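Local coordinates for archaemetzincin (Archaeoglobus fulgidus, PDB 3ZVS), which is probably a zinc-dependent metalloprotease of the metzincin type, holding one catalytic and a second, apparently structural, zinc ion, with its natural substrate unknown, at residues A[16-21]-A[109-114]; A[85-90]-A[119-124]; A[132-137]-A[148-153]. All blocks are in the same frame, centred on the assembly; numbering follows the deposited sequence.

Contact 1 of 3, residues A[16-21]-A[109-114]; sequences EVLANS and ERVVKE
V17 CG1 stands anti to the backbone N (chi1 166°) and V112 CG2 anti to its carbonyl carbon, which brings the two methyls together between helices 12-26 and 104-122. This is a helix-helix packing contact of the metzincin fold, in which the second helix carries the HExxH zinc-binding motif further along. The short segment axes pass 10.0 Å apart at a crossing angle of -61°. The valine side chains run at a slant to each other, and V17 CG1 lies 3.6 Å from V112 CG2. No hydrogen bond joins the segments, and the touching side chains are mostly buried. T14 adds to the packing around V111, and I25 does the same at V112. The next residue after V17, L18, reaches over with one branch, CD2. It packs against V111, with L18 CD2 4.0 Å from V111 CG1 and the two side chains at about a right angle. L18 CD2 also comes close to the backbone of the partner helix, where it lies 4.2 Å from V112 CA.

Contact 2 of 3, residues A[85-90]-A[119-124]; sequences AELGGA and IGHVLG. With ZN (zinc ion), chain D.
G88 N donates a hydrogen bond to H121 O at 3.1 Å, and this bond pins the loop 85-90 to the C-terminal end of the active-site helix. It is nearly straight at 167°, and the donor lies in the carbonyl plane. H121 O is gripped twice, since G124 N also donates to it. Around this bond the backbones come close enough for CH contacts. V122 CA points its hydrogen at E86 O over 3.4 Å, and L87 CA approaches H121 O in the same way. The side chains fill in beside them. A85 CB sits 3.4 Å from H121 CB, next to the stem of the imidazole. V122 sends CG1, anti to its backbone N (chi1 -178°), to within 3.3 Å of G89 O. L87 bends back so that CD1 lies 3.7 Å from G124 C.

The H121 ring is fixed at both nitrogens. NE2 binds the catalytic zinc ion at 2.1 Å beside H117 and H127, while ND1 hydrogen-bonds to L125 O. The helix ends in a Schellman motif at G124, whose positive phi suits glycine. G124 is the glycine of the HExxHxxGxxH motif of metzincins, where the chain turns off the helix toward H127. The loop is shaped by a type II turn from E86 to G89. E86 OE1 accepts from A90 N at 2.9 Å, and OE2 forms a salt bridge with R91. K63 hydrogen-bonds to both G89 O and V122 O, and so bridges the two segments.

The loop links strand 83-85, at the edge of the five-stranded sheet, to strand 91-95. Helix 12-26 packs against I119 of helix 104-122 and against L123 just past its end.

Contact 3 of 3, residues A[132-137]-A[148-153]; sequences CVMRFS and VSFCRE. With ZN (zinc ion), chain E.
C132 SG and C151 SG bind the second, apparently structural, zinc ion at 2.4 and 2.3 Å. C128 and C154 complete its four-cysteine site. C132 SG also accepts two backbone N-H groups. C151 N meets it across the contact at 3.3 Å, nearly straight at 174°, and M134 N reaches it from its own segment. These bonds would probably ease the negative charge on the sulfur. V133 N donates to S149 O at 3.0 Å, from above the carbonyl plane. The F150 ring packs beyond this polar core. V133 places CG1 between its backbone N and carbonyl carbon (chi1 69°), which sets it over one face of the F150 ring in a CH-pi contact, 3.8 Å from the centroid. M134 comes at the ring edge, with CG 3.7 Å from F150 CE1 and SD beside it in a Met-aromatic contact. Replacing F150 with an alanine would probably open a gap beneath V133 CG1 and leave M134 more able to shift. C151 is the N-cap of helix 152-157. The methyl CE of M134 lies against H121. A methionine in a tight turn beneath the zinc-binding histidines is the Met-turn characteristic of metzincins, and here a type I turn runs from C132 to R135.

How the contacts relate
From the N terminus, helix 12-26 opens contact 1, which closes when helix 104-122 packs on it, 88 residues later. Contact 2 opens between strands 83-85 and 91-95 and closes at the end of that helix. The two loops therefore cross, and both use helix 104-122. Contact 3 follows in series as a short loop around helix 140-145, after both others have closed. It touches contact 1 where V112 CG1 meets V148 CG2, and contact 2 where G120 CA packs against F150 CZ. Together they tie helix 12-26, the edge of the five-stranded sheet and the C-terminal zinc-binding region to one central helix.

Contact 1 of 3, residues A[16-21]-A[109-114]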
ATOM      1  N   GLU A  16      11.315  -4.532  -5.079  1.00 11.28           N
ATOM      2  CA  GLU A  16      11.965  -4.042  -6.286  1.00 15.36           C
ATOM      3  C   GLU A  16      10.940  -3.536  -7.298  1.00 14.22           C
ATOM      4  O   GLU A  16      11.175  -2.520  -7.938  1.00 14.21           O
ATOM      5  CB  GLU A  16      12.800  -5.150  -6.939  1.00 14.10           C
ATOM      6  CG  GLU A  16      14.083  -5.502  -6.205  1.00 24.54           C
ATOM      7  CD  GLU A  16      14.780  -6.791  -6.736  1.00 38.24           C
ATOM      8  OE1 GLU A  16      14.258  -7.496  -7.641  1.00 37.84           O
ATOM      9  OE2 GLU A  16      15.875  -7.096  -6.219  1.00 42.23           O
ATOM     10  N   VAL A  17       9.805  -4.218  -7.438  1.00 12.00           N
ATOM     11  CA  VAL A  17       8.727  -3.728  -8.304  1.00 13.35           C
ATOM     12  C   VAL A  17       8.354  -2.314  -7.947  1.00 13.52           C
ATOM     13  O   VAL A  17       8.223  -1.432  -8.829  1.00 14.29           O
ATOM     14  CB  VAL A  17       7.464  -4.616  -8.190  1.00 14.27           C
ATOM     15  CG1 VAL A  17       6.222  -3.932  -8.799  1.00 15.72           C
ATOM     16  CG2 VAL A  17       7.725  -5.994  -8.805  1.00 16.94           C
ATOM     17  N   LEU A  18       8.160  -2.060  -6.658  1.00 10.92           N
ATOM     18  CA  LEU A  18       7.775  -0.737  -6.242  1.00 10.90           C
ATOM     19  C   LEU A  18       8.894   0.256  -6.416  1.00 10.90           C
ATOM     20  O   LEU A  18       8.659   1.388  -6.854  1.00 12.82           O
ATOM     21  CB  LEU A  18       7.290  -0.779  -4.775  1.00 11.48           C
ATOM     22  CG  LEU A  18       6.003  -1.571  -4.645  1.00 10.71           C
ATOM     23  CD1 LEU A  18       5.593  -1.612  -3.158  1.00 13.01           C
ATOM     24  CD2 LEU A  18       4.876  -0.991  -5.468  1.00 11.94           C
ATOM     25  N   ALA A  19      10.138  -0.135  -6.096  1.00 11.76           N
ATOM     26  CA  ALA A  19      11.278   0.765  -6.293  1.00 15.51           C
ATOM     27  C   ALA A  19      11.414   1.191  -7.776  1.00 16.18           C
ATOM     28  O   ALA A  19      11.815   2.324  -8.058  1.00 17.56           O
ATOM     29  CB  ALA A  19      12.601   0.143  -5.752  1.00 13.45           C
ATOM     30  N   ASN A  20      11.040   0.295  -8.682  1.00 11.38           N
ATOM     31  CA  ASN A  20      11.160   0.515 -10.117  1.00 15.13           C
ATOM     32  C   ASN A  20       9.980   1.275 -10.728  1.00 16.54           C
ATOM     33  O   ASN A  20      10.129   1.891 -11.781  1.00 18.88           O
ATOM     34  CB  ASN A  20      11.273  -0.823 -10.846  1.00 16.47           C
ATOM     35  CG  ASN A  20      12.572  -1.537 -10.571  1.00 28.91           C
ATOM     36  OD1 ASN A  20      13.554  -0.927 -10.168  1.00 26.41           O
ATOM     37  ND2 ASN A  20      12.576  -2.850 -10.787  1.00 31.78           N
ATOM     38  N   SER A  21       8.816   1.237 -10.092  1.00 14.00           N
ATOM     39  CA  SER A  21       7.590   1.819 -10.654  0.52 12.98           C
ATOM     40  C   SER A  21       7.210   3.158 -10.038  1.00 16.64           C
ATOM     41  O   SER A  21       6.738   4.069 -10.741  1.00 17.56           O
ATOM     42  CB  SER A  21       6.419   0.863 -10.472  0.52 15.35           C
ATOM     43  OG  SER A  21       6.704  -0.399 -11.013  0.52 18.44           O
ATOM     44  N   GLU A 109       0.793  -5.907 -11.415  1.00 10.31           N
ATOM     45  CA  GLU A 109      -0.077  -4.781 -11.672  1.00 11.79           C
ATOM     46  C   GLU A 109      -0.901  -4.436 -10.423  1.00 11.22           C
ATOM     47  O   GLU A 109      -1.061  -3.262 -10.061  1.00 12.57           O
ATOM     48  CB  GLU A 109      -0.989  -5.148 -12.831  1.00 13.30           C
ATOM     49  CG  GLU A 109      -1.905  -4.049 -13.204  1.00 20.60           C
ATOM     50  CD  GLU A 109      -2.828  -4.404 -14.355  1.00 20.49           C
ATOM     51  OE1 GLU A 109      -3.507  -5.445 -14.299  1.00 21.51           O
ATOM     52  OE2 GLU A 109      -2.915  -3.577 -15.287  1.00 23.05           O
ATOM     53  N   ARG A 110      -1.396  -5.458  -9.740  1.00  9.57           N
ATOM     54  CA  ARG A 110      -2.166  -5.244  -8.519  1.00 10.38           C
ATOM     55  C   ARG A 110      -1.301  -4.608  -7.431  1.00 12.38           C
ATOM     56  O   ARG A 110      -1.748  -3.713  -6.717  1.00  9.69           O
ATOM     57  CB  ARG A 110      -2.668  -6.566  -7.985  1.00  8.02           C
ATOM     58  CG  ARG A 110      -3.779  -7.184  -8.828  1.00  8.94           C
ATOM     59  CD  ARG A 110      -4.099  -8.567  -8.353  1.00 10.90           C
ATOM     60  NE  ARG A 110      -5.266  -9.114  -9.037  1.00 12.03           N
ATOM     61  CZ  ARG A 110      -5.832 -10.274  -8.730  1.00 12.84           C
ATOM     62  NH1 ARG A 110      -5.322 -11.055  -7.793  1.00 13.75           N
ATOM     63  NH2 ARG A 110      -6.909 -10.671  -9.382  1.00 14.70           N
ATOM     64  N   VAL A 111      -0.073  -5.086  -7.285  1.00  9.65           N
ATOM     65  CA  VAL A 111       0.814  -4.525  -6.279  1.00  9.42           C
ATOM     66  C   VAL A 111       1.042  -3.030  -6.510  1.00 10.38           C
ATOM     67  O   VAL A 111       0.981  -2.217  -5.580  1.00  9.51           O
ATOM     68  CB  VAL A 111       2.144  -5.288  -6.252  1.00  9.81           C
ATOM     69  CG1 VAL A 111       3.162  -4.558  -5.402  1.00 10.55           C
ATOM     70  CG2 VAL A 111       1.933  -6.692  -5.746  1.00 10.67           C
ATOM     71  N   VAL A 112       1.361  -2.651  -7.753  1.00 10.18           N
ATOM     72  CA  VAL A 112       1.593  -1.249  -8.051  1.00  8.86           C
ATOM     73  C   VAL A 112       0.313  -0.428  -7.790  1.00  9.84           C
ATOM     74  O   VAL A 112       0.379   0.632  -7.131  1.00  9.57           O
ATOM     75  CB  VAL A 112       2.118  -1.034  -9.476  1.00  9.78           C
ATOM     76  CG1 VAL A 112       2.294   0.435  -9.736  1.00 12.37           C
ATOM     77  CG2 VAL A 112       3.423  -1.793  -9.680  1.00 13.67           C
ATOM     78  N   LYS A 113      -0.838  -0.890  -8.289  1.00  9.79           N
ATOM     79  CA  LYS A 113      -2.103  -0.168  -8.075  1.00 10.05           C
ATOM     80  C   LYS A 113      -2.347   0.110  -6.600  1.00 10.26           C
ATOM     81  O   LYS A 113      -2.681   1.219  -6.214  1.00 10.93           O
ATOM     82  CB  LYS A 113      -3.301  -0.958  -8.623  1.00 11.18           C
ATOM     83  CG  LYS A 113      -3.443  -0.979 -10.122  1.00 12.16           C
ATOM     84  CD  LYS A 113      -4.629  -1.820 -10.525  1.00 12.79           C
ATOM     85  CE  LYS A 113      -4.805  -1.792 -12.045  1.00 13.92           C
ATOM     86  NZ  LYS A 113      -5.863  -2.750 -12.401  1.00 13.71           N
ATOM     87  N   GLU A 114      -2.189  -0.920  -5.785  1.00  9.38           N
ATOM     88  CA  GLU A 114      -2.553  -0.786  -4.394  1.00 10.10           C
ATOM     89  C   GLU A 114      -1.531   0.036  -3.607  1.00  9.26           C
ATOM     90  O   GLU A 114      -1.890   0.766  -2.671  1.00  9.79           O
ATOM     91  CB  GLU A 114      -2.804  -2.171  -3.794  1.00 10.12           C
ATOM     92  CG  GLU A 114      -4.007  -2.865  -4.455  1.00 11.67           C
ATOM     93  CD  GLU A 114      -5.270  -2.101  -4.262  1.00 13.47           C
ATOM     94  OE1 GLU A 114      -5.874  -2.293  -3.199  1.00 12.99           O
ATOM     95  OE2 GLU A 114      -5.657  -1.270  -5.105  1.00 13.12           O
TER

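Contact 2 of 3, residues A[85-90]-A[119-124]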
ATOM      1  N   ALA A  85      -3.753   4.043   5.743  1.00 10.13           N
ATOM      2  CA  ALA A  85      -2.939   5.213   5.564  1.00 11.50           C
ATOM      3  C   ALA A  85      -3.353   6.337   6.492  1.00 12.67           C
ATOM      4  O   ALA A  85      -4.525   6.444   6.885  1.00 15.45           O
ATOM      5  CB  ALA A  85      -3.029   5.690   4.087  1.00 11.15           C
ATOM      6  N   GLU A  86      -2.397   7.193   6.815  1.00 12.84           N
ATOM      7  CA  GLU A  86      -2.696   8.472   7.465  1.00 14.67           C
ATOM      8  C   GLU A  86      -3.078   9.493   6.387  1.00 14.31           C
ATOM      9  O   GLU A  86      -2.225   9.908   5.606  1.00 13.48           O
ATOM     10  CB  GLU A  86      -1.468   8.975   8.216  1.00 15.85           C
ATOM     11  CG  GLU A  86      -0.985   8.002   9.276  1.00 15.63           C
ATOM     12  CD  GLU A  86       0.291   8.451   9.955  1.00 19.87           C
ATOM     13  OE1 GLU A  86       1.095   9.165   9.350  1.00 17.96           O
ATOM     14  OE2 GLU A  86       0.473   8.110  11.140  1.00 24.04           O
ATOM     15  N   LEU A  87      -4.345   9.905   6.340  1.00 14.45           N
ATOM     16  CA  LEU A  87      -4.795  10.845   5.317  1.00 16.20           C
ATOM     17  C   LEU A  87      -4.093  12.196   5.475  1.00 17.18           C
ATOM     18  O   LEU A  87      -4.233  12.848   6.514  1.00 19.73           O
ATOM     19  CB  LEU A  87      -6.314  11.016   5.410  1.00 15.28           C
ATOM     20  CG  LEU A  87      -6.899  11.947   4.348  1.00 16.23           C
ATOM     21  CD1 LEU A  87      -6.954  11.342   2.961  1.00 16.58           C
ATOM     22  CD2 LEU A  87      -8.302  12.403   4.747  1.00 20.95           C
ATOM     23  N   GLY A  88      -3.306  12.571   4.478  1.00 15.04           N
ATOM     24  CA  GLY A  88      -2.493  13.779   4.542  1.00 17.41           C
ATOM     25  C   GLY A  88      -1.390  13.773   5.592  1.00 18.82           C
ATOM     26  O   GLY A  88      -0.835  14.830   5.899  1.00 22.61           O
ATOM     27  N   GLY A  89      -1.062  12.587   6.116  1.00 16.09           N
ATOM     28  CA  GLY A  89      -0.024  12.399   7.139  1.00 15.29           C
ATOM     29  C   GLY A  89       1.310  11.965   6.541  1.00 14.42           C
ATOM     30  O   GLY A  89       1.797  12.522   5.554  1.00 16.23           O
ATOM     31  N   ALA A  90       1.916  10.942   7.161  1.00 14.17           N
ATOM     32  CA  ALA A  90       3.244  10.533   6.749  1.00 15.38           C
ATOM     33  C   ALA A  90       3.362   9.079   6.338  1.00 12.81           C
ATOM     34  O   ALA A  90       4.244   8.745   5.538  1.00 15.10           O
ATOM     35  CB  ALA A  90       4.220  10.822   7.848  1.00 17.42           C
ATOM     36  N   ILE A 119      -0.364   5.469  -1.114  1.00  9.85           N
ATOM     37  CA  ILE A 119       0.442   6.682  -1.115  1.00 10.67           C
ATOM     38  C   ILE A 119      -0.453   7.886  -1.452  1.00 11.97           C
ATOM     39  O   ILE A 119      -0.306   8.940  -0.873  1.00 11.44           O
ATOM     40  CB  ILE A 119       1.656   6.545  -2.080  1.00  9.90           C
ATOM     41  CG1 ILE A 119       2.660   5.539  -1.535  1.00 12.15           C
ATOM     42  CG2 ILE A 119       2.352   7.873  -2.297  1.00 12.13           C
ATOM     43  CD1 ILE A 119       3.579   5.009  -2.614  1.00 14.95           C
ATOM     44  N   GLY A 120      -1.408   7.708  -2.357  1.00 11.24           N
ATOM     45  CA  GLY A 120      -2.346   8.775  -2.653  1.00 11.38           C
ATOM     46  C   GLY A 120      -3.061   9.247  -1.403  1.00 11.29           C
ATOM     47  O   GLY A 120      -3.258  10.453  -1.241  1.00 12.26           O
ATOM     48  N   HIS A 121      -3.483   8.327  -0.543  1.00 10.64           N
ATOM     49  CA  HIS A 121      -4.067   8.740   0.734  1.00 10.58           C
ATOM     50  C   HIS A 121      -3.099   9.546   1.592  1.00 13.18           C
ATOM     51  O   HIS A 121      -3.493  10.546   2.188  1.00 12.93           O
ATOM     52  CB  HIS A 121      -4.487   7.549   1.578  1.00  9.93           C
ATOM     53  CG  HIS A 121      -5.742   6.839   1.142  1.00  8.80           C
ATOM     54  ND1 HIS A 121      -6.934   7.474   0.862  1.00 10.28           N
ATOM     55  CD2 HIS A 121      -5.999   5.514   1.048  1.00  9.37           C
ATOM     56  CE1 HIS A 121      -7.867   6.558   0.611  1.00 10.25           C
ATOM     57  NE2 HIS A 121      -7.313   5.363   0.699  1.00 10.16           N
ATOM     58  N   VAL A 122      -1.823   9.141   1.654  1.00 11.57           N
ATOM     59  CA  VAL A 122      -0.862   9.904   2.453  1.00 12.81           C
ATOM     60  C   VAL A 122      -0.747  11.338   1.911  1.00 13.37           C
ATOM     61  O   VAL A 122      -0.578  12.286   2.689  1.00 14.96           O
ATOM     62  CB  VAL A 122       0.533   9.226   2.522  1.00 13.10           C
ATOM     63  CG1 VAL A 122       1.464  10.044   3.417  1.00 15.88           C
ATOM     64  CG2 VAL A 122       0.405   7.813   3.058  1.00 14.14           C
ATOM     65  N   LEU A 123      -0.888  11.478   0.605  1.00 12.35           N
ATOM     66  CA  LEU A 123      -0.821  12.782  -0.058  1.00 13.80           C
ATOM     67  C   LEU A 123      -2.111  13.569   0.039  1.00 16.90           C
ATOM     68  O   LEU A 123      -2.212  14.644  -0.548  1.00 21.74           O
ATOM     69  CB  LEU A 123      -0.451  12.644  -1.535  1.00 14.99           C
ATOM     70  CG  LEU A 123       0.879  11.965  -1.782  1.00 15.97           C
ATOM     71  CD1 LEU A 123       1.132  11.818  -3.270  1.00 18.94           C
ATOM     72  CD2 LEU A 123       2.007  12.703  -1.073  1.00 19.04           C
ATOM     73  N   GLY A 124      -3.110  13.025   0.707  1.00 13.71           N
ATOM     74  CA  GLY A 124      -4.298  13.770   1.083  1.00 14.95           C
ATOM     75  C   GLY A 124      -5.519  13.428   0.266  1.00 14.79           C
ATOM     76  O   GLY A 124      -6.572  14.051   0.458  1.00 17.25           O
TER
HETATM   77 ZN    ZN D1159      -8.319   3.611   0.260  1.00 10.42          ZN

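Contact 3 of 3, residues A[132-137]-A[148-153]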
ATOM      1  N   CYS A 132     -10.232   5.754 -11.667  1.00 13.59           N
ATOM      2  CA  CYS A 132      -9.123   6.286 -10.886  1.00 11.17           C
ATOM      3  C   CYS A 132      -8.587   5.218  -9.942  1.00  9.46           C
ATOM      4  O   CYS A 132      -9.368   4.481  -9.347  1.00 11.58           O
ATOM      5  CB  CYS A 132      -9.622   7.474 -10.056  1.00 10.60           C
ATOM      6  SG  CYS A 132      -8.314   8.367  -9.164  1.00 10.89           S
ATOM      7  N   VAL A 133      -7.260   5.230  -9.732  1.00  9.68           N
ATOM      8  CA  VAL A 133      -6.616   4.333  -8.767  1.00  9.51           C
ATOM      9  C   VAL A 133      -7.092   4.591  -7.336  1.00 11.06           C
ATOM     10  O   VAL A 133      -6.981   3.698  -6.500  1.00 10.25           O
ATOM     11  CB  VAL A 133      -5.084   4.507  -8.891  1.00  9.62           C
ATOM     12  CG1 VAL A 133      -4.623   5.877  -8.398  1.00 10.51           C
ATOM     13  CG2 VAL A 133      -4.349   3.377  -8.192  1.00 10.96           C
ATOM     14  N   MET A 134      -7.602   5.798  -7.050  1.00  9.95           N
ATOM     15  CA  MET A 134      -8.136   6.119  -5.739  1.00  9.36           C
ATOM     16  C   MET A 134      -9.534   5.585  -5.455  1.00  8.38           C
ATOM     17  O   MET A 134     -10.035   5.785  -4.340  1.00  9.97           O
ATOM     18  CB  MET A 134      -8.066   7.640  -5.446  1.00 10.21           C
ATOM     19  CG  MET A 134      -6.628   8.206  -5.282  1.00 10.16           C
ATOM     20  SD  MET A 134      -5.568   7.247  -4.152  1.00 10.42           S
ATOM     21  CE  MET A 134      -6.560   7.260  -2.629  1.00 11.33           C
ATOM     22  N   ARG A 135     -10.147   4.870  -6.386  1.00  9.44           N
ATOM     23  CA  ARG A 135     -11.389   4.159  -6.051  1.00 10.54           C
ATOM     24  C   ARG A 135     -11.124   3.188  -4.927  1.00 10.81           C
ATOM     25  O   ARG A 135     -10.099   2.474  -4.928  1.00 10.58           O
ATOM     26  CB  ARG A 135     -11.855   3.297  -7.216  1.00 15.01           C
ATOM     27  CG  ARG A 135     -12.535   3.997  -8.352  1.00 17.83           C
ATOM     28  CD  ARG A 135     -13.177   2.892  -9.237  1.00 24.79           C
ATOM     29  NE  ARG A 135     -13.474   3.346 -10.591  1.00 26.94           N
ATOM     30  CZ  ARG A 135     -13.551   2.558 -11.647  1.00 23.93           C
ATOM     31  NH1 ARG A 135     -13.319   1.241 -11.546  1.00 21.90           N
ATOM     32  NH2 ARG A 135     -13.869   3.093 -12.811  1.00 31.34           N
ATOM     33  N   PHE A 136     -12.034   3.114  -3.964  1.00  9.25           N
ATOM     34  CA  PHE A 136     -12.056   1.985  -3.051  1.00 11.65           C
ATOM     35  C   PHE A 136     -12.290   0.687  -3.795  1.00 12.00           C
ATOM     36  O   PHE A 136     -13.140   0.633  -4.708  1.00 11.96           O
ATOM     37  CB  PHE A 136     -13.150   2.186  -2.015  1.00 11.23           C
ATOM     38  CG  PHE A 136     -13.351   0.997  -1.109  1.00 11.33           C
ATOM     39  CD1 PHE A 136     -12.545   0.801  -0.002  1.00 12.36           C
ATOM     40  CD2 PHE A 136     -14.329   0.044  -1.407  1.00 11.15           C
ATOM     41  CE1 PHE A 136     -12.718  -0.300   0.810  1.00 13.46           C
ATOM     42  CE2 PHE A 136     -14.508  -1.056  -0.572  1.00 12.08           C
ATOM     43  CZ  PHE A 136     -13.689  -1.217   0.526  1.00 10.18           C
ATOM     44  N   SER A 137     -11.554  -0.358  -3.427  1.00 10.63           N
ATOM     45  CA  SER A 137     -11.768  -1.693  -3.990  1.00 10.41           C
ATOM     46  C   SER A 137     -12.216  -2.650  -2.933  1.00 12.67           C
ATOM     47  O   SER A 137     -11.521  -2.843  -1.924  1.00 11.78           O
ATOM     48  CB  SER A 137     -10.486  -2.246  -4.632  1.00 10.52           C
ATOM     49  OG  SER A 137     -10.026  -1.406  -5.682  1.00 12.35           O
ATOM     50  N   VAL A 148      -4.312   2.100 -12.819  1.00 11.80           N
ATOM     51  CA  VAL A 148      -3.176   2.434 -11.975  1.00 13.09           C
ATOM     52  C   VAL A 148      -2.945   3.943 -11.851  1.00 13.96           C
ATOM     53  O   VAL A 148      -2.216   4.395 -10.975  1.00 14.05           O
ATOM     54  CB  VAL A 148      -1.881   1.717 -12.497  1.00 13.89           C
ATOM     55  CG1 VAL A 148      -1.410   2.365 -13.812  1.00 15.59           C
ATOM     56  CG2 VAL A 148      -0.764   1.763 -11.459  1.00 13.68           C
ATOM     57  N   SER A 149      -3.573   4.714 -12.737  1.00 13.46           N
ATOM     58  CA  SER A 149      -3.323   6.139 -12.812  1.00 13.71           C
ATOM     59  C   SER A 149      -4.360   6.930 -12.025  1.00 11.51           C
ATOM     60  O   SER A 149      -5.524   6.529 -11.834  1.00 11.18           O
ATOM     61  CB  SER A 149      -3.377   6.602 -14.263  1.00 16.69           C
ATOM     62  OG  SER A 149      -4.556   6.120 -14.839  1.00 20.59           O
ATOM     63  N   PHE A 150      -3.919   8.081 -11.564  1.00 11.88           N
ATOM     64  CA  PHE A 150      -4.839   9.049 -10.955  1.00 12.74           C
ATOM     65  C   PHE A 150      -5.652   9.706 -12.044  1.00 12.65           C
ATOM     66  O   PHE A 150      -5.122  10.044 -13.111  1.00 13.47           O
ATOM     67  CB  PHE A 150      -4.071  10.132 -10.206  1.00 14.72           C
ATOM     68  CG  PHE A 150      -3.316   9.612  -9.014  1.00 12.16           C
ATOM     69  CD1 PHE A 150      -3.974   9.324  -7.831  1.00 13.46           C
ATOM     70  CD2 PHE A 150      -1.954   9.398  -9.091  1.00 13.24           C
ATOM     71  CE1 PHE A 150      -3.295   8.830  -6.735  1.00 13.79           C
ATOM     72  CE2 PHE A 150      -1.263   8.913  -7.984  1.00 12.81           C
ATOM     73  CZ  PHE A 150      -1.933   8.624  -6.820  1.00 12.98           C
ATOM     74  N   CYS A 151      -6.930   9.903 -11.762  1.00 10.57           N
ATOM     75  CA  CYS A 151      -7.784  10.710 -12.635  1.00 11.02           C
ATOM     76  C   CYS A 151      -7.297  12.148 -12.641  1.00 13.36           C
ATOM     77  O   CYS A 151      -6.479  12.564 -11.816  1.00 12.32           O
ATOM     78  CB  CYS A 151      -9.263  10.636 -12.217  1.00 11.48           C
ATOM     79  SG  CYS A 151      -9.668  11.579 -10.718  1.00 10.92           S
ATOM     80  N   ARG A 152      -7.814  12.922 -13.587  1.00 11.93           N
ATOM     81  CA  ARG A 152      -7.380  14.309 -13.711  1.00 10.95           C
ATOM     82  C   ARG A 152      -7.681  15.130 -12.464  1.00 11.49           C
ATOM     83  O   ARG A 152      -6.930  16.011 -12.091  1.00 13.74           O
ATOM     84  CB  ARG A 152      -8.015  14.986 -14.952  1.00 12.15           C
ATOM     85  CG  ARG A 152      -7.639  14.332 -16.252  1.00 11.89           C
ATOM     86  CD  ARG A 152      -8.217  15.073 -17.476  1.00 12.37           C
ATOM     87  NE  ARG A 152      -9.651  14.867 -17.648  1.00 11.60           N
ATOM     88  CZ  ARG A 152     -10.603  15.777 -17.444  1.00 11.83           C
ATOM     89  NH1 ARG A 152     -10.311  16.980 -17.020  1.00 12.04           N
ATOM     90  NH2 ARG A 152     -11.885  15.441 -17.643  1.00 10.99           N
ATOM     91  N   GLU A 153      -8.779  14.825 -11.780  1.00 11.14           N
ATOM     92  CA  GLU A 153      -9.092  15.524 -10.556  1.00 11.92           C
ATOM     93  C   GLU A 153      -8.061  15.236  -9.469  1.00 16.20           C
ATOM     94  O   GLU A 153      -7.576  16.145  -8.813  1.00 16.01           O
ATOM     95  CB  GLU A 153     -10.492  15.190 -10.059  1.00 13.52           C
ATOM     96  CG  GLU A 153     -11.553  15.781 -10.973  1.00 13.35           C
ATOM     97  CD  GLU A 153     -12.918  15.699 -10.368  1.00 14.41           C
ATOM     98  OE1 GLU A 153     -13.229  14.672  -9.710  1.00 13.06           O
ATOM     99  OE2 GLU A 153     -13.704  16.668 -10.543  1.00 15.55           O
TER
HETATM  100 ZN    ZN E1160      -9.514  10.355  -8.753  1.00 11.64          ZN